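Local coordinates for protein xylose isomerase-like TIM barrel (Anabaena variabilis ATCC 29413, PDB 2QW5) that probably acts as a sugar isomerase or epimerase, holding a zinc ion and D-xylose in the pocket of its TIM barrel, at residues A[243-256]-A[270-283]. Sequence-based numbering, arbitrary orientation. Where two conformers were deposited one is given.
Sequences LHYVQVSPPDRGAL and IVKVYDGPIAVEIF. With ZN (zinc ion), chain D; XLS (D-xylose), chain C.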
loop_
_atom_site.group_PDB
_atom_site.type_symbol
_atom_site.label_atom_id
_atom_site.label_comp_id
_atom_site.label_asym_id
_atom_site.label_seq_id
_atom_site.Cartn_x
_atom_site.Cartn_y
_atom_site.Cartn_z
ATOM N N LEU A 243 -37.244 10.010 3.913
ATOM C CA LEU A 243 -36.992 8.805 3.126
ATOM C C LEU A 243 -37.143 9.227 1.694
ATOM O O LEU A 243 -38.181 9.068 1.103
ATOM C CB LEU A 243 -37.898 7.637 3.536
ATOM C CG LEU A 243 -37.709 6.249 2.872
ATOM C CD1 LEU A 243 -36.288 5.865 2.628
ATOM C CD2 LEU A 243 -38.368 5.206 3.746
ATOM N N HIS A 244 -36.055 9.766 1.139
ATOM C CA HIS A 244 -36.068 10.331 -0.199
ATOM C C HIS A 244 -35.861 9.388 -1.354
ATOM O O HIS A 244 -36.179 9.747 -2.493
ATOM C CB HIS A 244 -35.045 11.459 -0.290
ATOM C CG HIS A 244 -35.295 12.584 0.672
ATOM N ND1 HIS A 244 -36.561 12.960 1.066
ATOM C CD2 HIS A 244 -34.451 13.483 1.221
ATOM C CE1 HIS A 244 -36.471 14.008 1.866
ATOM N NE2 HIS A 244 -35.205 14.357 1.962
ATOM N N TYR A 245 -35.283 8.215 -1.107
ATOM C CA TYR A 245 -34.905 7.322 -2.216
ATOM C C TYR A 245 -34.625 5.919 -1.730
ATOM O O TYR A 245 -34.305 5.730 -0.569
ATOM C CB TYR A 245 -33.652 7.899 -2.858
ATOM C CG TYR A 245 -33.279 7.422 -4.250
ATOM C CD1 TYR A 245 -34.174 7.482 -5.326
ATOM C CD2 TYR A 245 -31.971 7.048 -4.527
ATOM C CE1 TYR A 245 -33.754 7.140 -6.648
ATOM C CE2 TYR A 245 -31.562 6.698 -5.826
ATOM C CZ TYR A 245 -32.442 6.744 -6.863
ATOM O OH TYR A 245 -32.004 6.371 -8.104
ATOM N N VAL A 246 -34.709 4.942 -2.632
ATOM C CA VAL A 246 -34.532 3.516 -2.291
ATOM C C VAL A 246 -33.826 2.828 -3.459
ATOM O O VAL A 246 -34.219 3.045 -4.610
ATOM C CB VAL A 246 -35.880 2.798 -2.026
ATOM C CG1 VAL A 246 -35.688 1.282 -1.869
ATOM C CG2 VAL A 246 -36.557 3.329 -0.778
ATOM N N GLN A 247 -32.790 2.040 -3.131
ATOM C CA GLN A 247 -32.014 1.264 -4.080
ATOM C C GLN A 247 -32.059 -0.237 -3.754
ATOM O O GLN A 247 -31.970 -0.640 -2.580
ATOM C CB GLN A 247 -30.581 1.723 -4.102
ATOM C CG GLN A 247 -30.384 3.108 -4.571
ATOM C CD GLN A 247 -28.926 3.447 -4.604
ATOM O OE1 GLN A 247 -28.203 3.176 -3.655
ATOM N NE2 GLN A 247 -28.467 3.989 -5.726
ATOM N N VAL A 248 -32.258 -1.059 -4.790
ATOM C CA VAL A 248 -32.241 -2.515 -4.657
ATOM C C VAL A 248 -30.934 -2.951 -5.313
ATOM O O VAL A 248 -30.647 -2.602 -6.481
ATOM C CB VAL A 248 -33.488 -3.238 -5.233
ATOM C CG1 VAL A 248 -34.691 -2.954 -4.300
ATOM C CG2 VAL A 248 -33.760 -2.832 -6.688
ATOM N N SER A 249 -30.150 -3.699 -4.543
ATOM C CA SER A 249 -28.818 -4.142 -4.944
ATOM C C SER A 249 -28.480 -5.364 -4.128
ATOM O O SER A 249 -28.678 -5.342 -2.896
ATOM C CB SER A 249 -27.797 -3.061 -4.611
ATOM O OG SER A 249 -26.556 -3.348 -5.203
ATOM N N PRO A 250 -27.941 -6.422 -4.768
ATOM C CA PRO A 250 -27.653 -7.634 -4.023
ATOM C C PRO A 250 -26.396 -7.440 -3.152
ATOM O O PRO A 250 -25.655 -6.483 -3.365
ATOM C CB PRO A 250 -27.445 -8.658 -5.148
ATOM C CG PRO A 250 -26.851 -7.910 -6.214
ATOM C CD PRO A 250 -27.494 -6.551 -6.161
ATOM N N PRO A 251 -26.158 -8.311 -2.162
ATOM C CA PRO A 251 -24.937 -8.150 -1.318
ATOM C C PRO A 251 -23.598 -8.079 -2.053
ATOM O O PRO A 251 -22.727 -7.306 -1.650
ATOM C CB PRO A 251 -24.978 -9.395 -0.431
ATOM C CG PRO A 251 -26.467 -9.640 -0.264
ATOM C CD PRO A 251 -26.997 -9.421 -1.669
ATOM N N ASP A 252 -23.458 -8.845 -3.144
ATOM C CA ASP A 252 -22.219 -8.820 -3.922
ATOM C C ASP A 252 -22.171 -7.700 -4.970
ATOM O O ASP A 252 -21.189 -7.592 -5.671
ATOM C CB ASP A 252 -21.912 -10.198 -4.533
ATOM C CG ASP A 252 -22.569 -10.431 -5.897
ATOM O OD1 ASP A 252 -23.567 -9.778 -6.227
ATOM O OD2 ASP A 252 -22.050 -11.309 -6.630
ATOM N N ARG A 253 -23.254 -6.929 -5.082
ATOM C CA ARG A 253 -23.450 -5.780 -5.982
ATOM C C ARG A 253 -23.564 -6.170 -7.453
ATOM O O ARG A 253 -23.577 -5.285 -8.262
ATOM C CB ARG A 253 -22.408 -4.667 -5.824
ATOM C CG ARG A 253 -21.926 -4.353 -4.431
ATOM C CD ARG A 253 -22.960 -4.153 -3.382
ATOM N NE ARG A 253 -23.919 -3.088 -3.628
ATOM C CZ ARG A 253 -23.766 -1.777 -3.394
ATOM N NH1 ARG A 253 -22.602 -1.226 -2.991
ATOM N NH2 ARG A 253 -24.789 -0.983 -3.664
ATOM N N GLY A 254 -23.714 -7.462 -7.755
ATOM C CA GLY A 254 -23.808 -7.974 -9.133
ATOM C C GLY A 254 -25.228 -8.347 -9.550
ATOM O O GLY A 254 -26.103 -7.485 -9.564
ATOM N N ALA A 255 -25.457 -9.639 -9.837
ATOM C CA ALA A 255 -26.736 -10.141 -10.349
ATOM C C ALA A 255 -27.828 -10.022 -9.298
ATOM O O ALA A 255 -27.714 -10.586 -8.233
ATOM C CB ALA A 255 -26.616 -11.572 -10.808
ATOM N N LEU A 256 -28.900 -9.311 -9.620
ATOM C CA LEU A 256 -29.974 -9.079 -8.630
ATOM C C LEU A 256 -30.931 -10.279 -8.480
ATOM O O LEU A 256 -31.523 -10.497 -7.422
ATOM C CB LEU A 256 -30.686 -7.765 -8.986
ATOM C CG LEU A 256 -31.721 -7.161 -8.037
ATOM C CD1 LEU A 256 -31.127 -6.924 -6.635
ATOM C CD2 LEU A 256 -32.263 -5.877 -8.669
ATOM N N ILE A 270 -40.992 -0.457 3.481
ATOM C CA ILE A 270 -40.726 0.678 2.607
ATOM C C ILE A 270 -41.926 1.001 1.730
ATOM O O ILE A 270 -42.335 2.155 1.667
ATOM C CB ILE A 270 -39.470 0.429 1.710
ATOM C CG1 ILE A 270 -38.193 0.432 2.587
ATOM C CG2 ILE A 270 -39.364 1.490 0.613
ATOM C CD1 ILE A 270 -36.931 -0.066 1.862
ATOM N N VAL A 271 -42.476 -0.011 1.051
ATOM C CA VAL A 271 -43.628 0.213 0.141
ATOM C C VAL A 271 -44.869 0.814 0.873
ATOM O O VAL A 271 -45.616 1.547 0.267
ATOM C CB VAL A 271 -43.996 -1.027 -0.733
ATOM C CG1 VAL A 271 -42.794 -1.446 -1.580
ATOM C CG2 VAL A 271 -44.494 -2.157 0.107
ATOM N N LYS A 272 -45.023 0.552 2.170
ATOM C CA LYS A 272 -46.078 1.160 2.969
ATOM C C LYS A 272 -46.006 2.672 3.066
ATOM O O LYS A 272 -47.049 3.295 3.129
ATOM C CB LYS A 272 -46.091 0.604 4.403
ATOM C CG LYS A 272 -46.597 -0.833 4.460
ATOM C CD LYS A 272 -46.478 -1.547 5.830
ATOM C CE LYS A 272 -46.876 -3.048 5.661
ATOM N NZ LYS A 272 -46.706 -3.873 6.890
ATOM N N VAL A 273 -44.801 3.248 3.105
ATOM C CA VAL A 273 -44.596 4.695 3.314
ATOM C C VAL A 273 -43.845 5.477 2.234
ATOM O O VAL A 273 -43.730 6.677 2.345
ATOM C CB VAL A 273 -43.828 4.945 4.638
ATOM C CG1 VAL A 273 -44.530 4.220 5.808
ATOM C CG2 VAL A 273 -42.355 4.493 4.528
ATOM N N TYR A 274 -43.335 4.799 1.214
ATOM C CA TYR A 274 -42.512 5.393 0.176
ATOM C C TYR A 274 -43.184 5.128 -1.139
ATOM O O TYR A 274 -43.514 3.992 -1.404
ATOM C CB TYR A 274 -41.124 4.719 0.179
ATOM C CG TYR A 274 -40.197 5.207 -0.909
ATOM C CD1 TYR A 274 -39.564 6.464 -0.817
ATOM C CD2 TYR A 274 -39.969 4.430 -2.052
ATOM C CE1 TYR A 274 -38.718 6.919 -1.841
ATOM C CE2 TYR A 274 -39.148 4.871 -3.048
ATOM C CZ TYR A 274 -38.514 6.120 -2.940
ATOM O OH TYR A 274 -37.706 6.538 -3.960
ATOM N N ASP A 275 -43.368 6.163 -1.947
ATOM C CA ASP A 275 -43.961 6.002 -3.277
ATOM C C ASP A 275 -43.064 6.548 -4.390
ATOM O O ASP A 275 -43.522 6.722 -5.520
ATOM C CB ASP A 275 -45.419 6.571 -3.324
ATOM C CG ASP A 275 -45.501 8.106 -3.246
ATOM O OD1 ASP A 275 -44.473 8.841 -3.303
ATOM O OD2 ASP A 275 -46.656 8.588 -3.147
ATOM N N GLY A 276 -41.788 6.792 -4.081
ATOM C CA GLY A 276 -40.828 7.278 -5.068
ATOM C C GLY A 276 -40.289 6.173 -5.964
ATOM O O GLY A 276 -40.751 5.050 -5.909
ATOM N N PRO A 277 -39.293 6.495 -6.803
ATOM C CA PRO A 277 -38.702 5.493 -7.685
ATOM C C PRO A 277 -37.798 4.502 -6.936
ATOM O O PRO A 277 -37.179 4.897 -5.948
ATOM C CB PRO A 277 -37.879 6.342 -8.655
ATOM C CG PRO A 277 -37.544 7.560 -7.911
ATOM C CD PRO A 277 -38.685 7.827 -6.994
ATOM N N ILE A 278 -37.741 3.252 -7.412
ATOM C CA ILE A 278 -36.887 2.184 -6.851
ATOM C C ILE A 278 -35.767 1.972 -7.861
ATOM O O ILE A 278 -36.049 1.588 -8.970
ATOM C CB ILE A 278 -37.669 0.851 -6.666
ATOM C CG1 ILE A 278 -38.829 1.004 -5.675
ATOM C CG2 ILE A 278 -36.730 -0.265 -6.193
ATOM C CD1 ILE A 278 -38.394 1.286 -4.260
ATOM N N ALA A 279 -34.498 2.245 -7.483
ATOM C CA ALA A 279 -33.367 2.111 -8.422
ATOM C C ALA A 279 -32.610 0.785 -8.294
ATOM O O ALA A 279 -32.274 0.383 -7.218
ATOM C CB ALA A 279 -32.413 3.231 -8.270
ATOM N N VAL A 280 -32.403 0.110 -9.425
ATOM C CA VAL A 280 -31.573 -1.084 -9.506
ATOM C C VAL A 280 -30.130 -0.561 -9.569
ATOM O O VAL A 280 -29.791 0.145 -10.505
ATOM C CB VAL A 280 -31.881 -1.899 -10.803
ATOM C CG1 VAL A 280 -30.784 -2.957 -11.071
ATOM C CG2 VAL A 280 -33.267 -2.511 -10.707
ATOM N N GLU A 281 -29.310 -0.874 -8.560
ATOM C CA GLU A 281 -27.915 -0.432 -8.546
ATOM C C GLU A 281 -26.943 -1.621 -8.606
ATOM O O GLU A 281 -26.647 -2.249 -7.600
ATOM C CB GLU A 281 -27.621 0.438 -7.353
ATOM C CG GLU A 281 -26.293 1.199 -7.563
ATOM C CD GLU A 281 -25.935 2.053 -6.406
ATOM O OE1 GLU A 281 -25.991 1.490 -5.285
ATOM O OE2 GLU A 281 -25.576 3.234 -6.614
ATOM N N ILE A 282 -26.470 -1.910 -9.814
ATOM C CA ILE A 282 -25.564 -2.997 -10.080
ATOM C C ILE A 282 -24.207 -2.366 -10.503
ATOM O O ILE A 282 -24.141 -1.547 -11.447
ATOM C CB ILE A 282 -26.143 -3.929 -11.203
ATOM C CG1 ILE A 282 -27.434 -4.624 -10.690
ATOM C CG2 ILE A 282 -25.094 -4.982 -11.651
ATOM C CD1 ILE A 282 -28.119 -5.508 -11.739
ATOM N N PHE A 283 -23.152 -2.782 -9.806
ATOM C CA PHE A 283 -21.786 -2.333 -10.028
ATOM C C PHE A 283 -21.141 -3.361 -10.945
ATOM O O PHE A 283 -20.795 -4.447 -10.525
ATOM C CB PHE A 283 -21.022 -2.228 -8.706
ATOM C CG PHE A 283 -21.433 -1.055 -7.888
ATOM C CD1 PHE A 283 -22.632 -1.069 -7.205
ATOM C CD2 PHE A 283 -20.642 0.077 -7.820
ATOM C CE1 PHE A 283 -23.036 0.029 -6.425
ATOM C CE2 PHE A 283 -21.046 1.179 -7.008
ATOM C CZ PHE A 283 -22.250 1.128 -6.342
HETATM ZN ZN ZN D . -25.920 2.498 -3.435
HETATM C C1 XLS C . -21.107 3.083 -3.691
HETATM C C2 XLS C . -21.068 4.606 -3.682
HETATM C C3 XLS C . -19.859 5.220 -4.472
HETATM C C4 XLS C . -20.186 6.492 -5.229
HETATM O O1 XLS C . -21.537 2.254 -2.605
HETATM O O2 XLS C . -22.326 5.166 -4.057
HETATM O O3 XLS C . -19.177 4.409 -5.430
HETATM O O4 XLS C . -20.820 7.377 -4.351
HETATM O O HOH W 1 -41.099 8.726 1.478
HETATM O O HOH W 2 -23.943 2.044 -3.381
#
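Q247, on strand 243-248, and E281, just past the end of strand 278-280, reach the same zinc ion, while R253, from the loop after strand 243-248, reaches E281 OE1 and the zinc-bound water. R253 is the side chain to follow. Its CB rests on F283 CB and CD1; bends at chi2 and chi3 then turn the chain back so that NE donates to S249 OG at 3.1 Å, nearly in the guanidinium plane. CZ lies 3.6 Å from F283 CE1, which sits over one face of the group, while NH1 stays 3.7 Å from xylose O1, at the edge. NH2 lies 3.2 Å from E281 OE1 and donates to the zinc-bound water, which in turn donates to O1 of the sugar. A long side chain ending in a flat guanidinium with several N-H groups suits this place, and its positive charge probably steadies the E281 carboxylate. The small S249 links the two: OG, anti to the backbone N (chi1 -169°), also donates to E281 O at 2.6 Å, almost along the C=O axis. The E281 chain runs extended from CG, carrying OE1, an anionic oxygen suited to a metal cation, to the zinc at 2.1 Å; Q247 OE1 is a longer ligand, and its NE2 is hydrogen-bonded to E49. E183 and D216 complete the protein ligands. Behind the site, V248 pairs with V280 through a parallel ladder, E281 N giving V248 O a 169° bond. Branched V246 lays CG2 over the Y274 ring, a CH-pi contact 3.8 Å from its centroid. The pair closes a beta-alpha-beta unit, strand 243-248, helix 263-273 and strand 278-280, the last of the eight-stranded barrel; V246 meets I270 of that helix, and V280 packs on helix 314-332.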